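Local atomic coordinates of DUF3836 domain-containing protein (Parabacteroides distasonis ATCC 8503, PDB entry 4R03), a protein that is of unknown function but belongs to the DUF3836 family and folds as an antiparallel sheet built from successive beta-hairpins. Residues Q37-E40 / N41-S45. Sequence-based numbering, arbitrary orientation.
Sequences QYNE and NGKVS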
loop_
_atom_site.group_PDB
_atom_site.type_symbol
_atom_site.label_atom_id
_atom_site.label_comp_id
_atom_site.label_asym_id
_atom_site.label_seq_id
_atom_site.Cartn_x
_atom_site.Cartn_y
_atom_site.Cartn_z
ATOM N N GLN A 37 -0.381 6.173 -6.022
ATOM C CA GLN A 37 -0.285 7.415 -6.790
ATOM C C GLN A 37 1.194 7.712 -7.072
ATOM O O GLN A 37 2.090 7.187 -6.429
ATOM C CB GLN A 37 -0.982 8.569 -6.059
ATOM C CG GLN A 37 -2.499 8.368 -5.835
ATOM C CD GLN A 37 -3.192 9.598 -5.214
ATOM O OE1 GLN A 37 -3.224 10.678 -5.799
ATOM N NE2 GLN A 37 -3.747 9.428 -4.034
ATOM N N TYR A 38 1.421 8.553 -8.100
ATOM C CA TYR A 38 2.756 8.751 -8.672
ATOM C C TYR A 38 3.119 10.248 -8.734
ATOM O O TYR A 38 2.250 11.079 -8.915
ATOM C CB TYR A 38 2.822 8.175 -10.096
ATOM C CG TYR A 38 2.692 6.690 -10.042
ATOM C CD1 TYR A 38 1.424 6.112 -10.007
ATOM C CD2 TYR A 38 3.770 5.851 -10.016
ATOM C CE1 TYR A 38 1.288 4.720 -9.906
ATOM C CE2 TYR A 38 3.649 4.481 -9.903
ATOM C CZ TYR A 38 2.358 3.922 -9.893
ATOM O OH TYR A 38 2.319 2.544 -9.739
ATOM N N ASN A 39 4.421 10.508 -8.543
ATOM C CA ASN A 39 4.947 11.885 -8.727
ATOM C C ASN A 39 5.207 12.182 -10.209
ATOM O O ASN A 39 5.030 11.316 -11.090
ATOM C CB ASN A 39 6.171 12.119 -7.845
ATOM C CG ASN A 39 7.369 11.309 -8.215
ATOM O OD1 ASN A 39 7.567 10.918 -9.368
ATOM N ND2 ASN A 39 8.244 11.048 -7.231
ATOM N N GLU A 40 5.649 13.414 -10.479
ATOM C CA GLU A 40 5.873 13.866 -11.865
ATOM C C GLU A 40 6.974 13.087 -12.570
ATOM O O GLU A 40 7.050 13.071 -13.798
ATOM C CB GLU A 40 6.182 15.380 -11.894
ATOM C CG GLU A 40 7.539 15.778 -11.316
ATOM C CD GLU A 40 7.788 17.292 -11.386
ATOM O OE1 GLU A 40 7.254 17.943 -12.322
ATOM O OE2 GLU A 40 8.519 17.814 -10.514
ATOM N N ASN A 41 7.852 12.426 -11.822
ATOM C CA ASN A 41 8.869 11.582 -12.395
ATOM C C ASN A 41 8.435 10.144 -12.635
ATOM O O ASN A 41 9.235 9.299 -13.050
ATOM C CB ASN A 41 10.114 11.603 -11.544
ATOM C CG ASN A 41 10.712 12.992 -11.455
ATOM O OD1 ASN A 41 10.527 13.830 -12.362
ATOM N ND2 ASN A 41 11.402 13.257 -10.353
ATOM N N GLY A 42 7.182 9.853 -12.306
ATOM C CA GLY A 42 6.669 8.523 -12.558
ATOM C C GLY A 42 7.025 7.507 -11.491
ATOM O O GLY A 42 6.888 6.306 -11.691
ATOM N N LYS A 43 7.486 7.991 -10.337
ATOM C CA LYS A 43 7.759 7.130 -9.208
ATOM C C LYS A 43 6.612 7.198 -8.172
ATOM O O LYS A 43 5.933 8.202 -8.031
ATOM C CB LYS A 43 9.086 7.502 -8.530
ATOM C CG LYS A 43 10.303 7.411 -9.499
ATOM C CD LYS A 43 11.617 7.194 -8.743
ATOM C CE LYS A 43 12.856 7.789 -9.461
ATOM N NZ LYS A 43 13.436 9.013 -8.739
ATOM N N VAL A 44 6.458 6.114 -7.420
ATOM C CA VAL A 44 5.346 6.085 -6.468
ATOM C C VAL A 44 5.517 7.170 -5.406
ATOM O O VAL A 44 6.586 7.275 -4.791
ATOM C CB VAL A 44 5.244 4.735 -5.717
ATOM C CG1 VAL A 44 4.109 4.803 -4.665
ATOM C CG2 VAL A 44 5.039 3.627 -6.576
ATOM N N SER A 45 4.502 7.952 -5.202
ATOM C CA SER A 45 4.501 9.052 -4.227
ATOM C C SER A 45 3.655 8.730 -3.001
ATOM O O SER A 45 3.911 9.239 -1.917
ATOM C CB SER A 45 3.984 10.302 -4.885
ATOM O OG SER A 45 2.689 10.146 -5.427
HETATM O O HOH W 1 1.484 12.435 -6.156
HETATM O O HOH W 2 11.102 11.415 -7.969
#
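Asn39 and Lys43 clasp each other across the turn of a beta-hairpin through two hydrogen bonds. Asn39 N donates to Lys43 O over 2.8 Å, almost straight at 167°, and Lys43 N returns a bond to Asn39 OD1 at 3.1 Å from above the amide plane, 48° out of it. The same OD1 takes a weak bond from Asn41 N. The Asn39 side chain can fold over the loop in this way because its CG sits between the backbone N and the carbonyl carbon (chi1 67°). Replacing Asn39 by alanine removes OD1 and is likely to leave the amides of Asn41 and Lys43 without the acceptor they share, and the loop freer to move. Gly42 N to Asn39 O (2.9 Å) closes a type I turn; with Asn39 N to Lys43 O this makes a type I turn plus G1 beta bulge, a 3:5 hairpin. Gly42, at the bulge position, has a positive phi, where a CB would be jammed against the carbonyl O of Asn41. One water accepts from Asn41 ND2 and, weakly, from Asn39 ND2 and Lys43 NZ.

Where strand 27-38 ends and strand 44-53 begins, Ser45 N bonds to Gln37 O at 2.8 Å, while a second water links Ser45 OG with Tyr38 O. Tyr38 and Val44 form an antiparallel non-hydrogen-bonded pair whose side chains diverge at their roots, yet Val44 CG2 reaches Tyr38 CE2 at 3.7 Å, obliquely to the ring. The phenol OH hydrogen-bonds to Ile15 O, and Phe108 packs against both residues. The loop connects strands 27-38 and 44-53, adjacent in the antiparallel sheet; strand 58-69 lies next to 44-53, its Tyr69 touching Asn39 and Lys43.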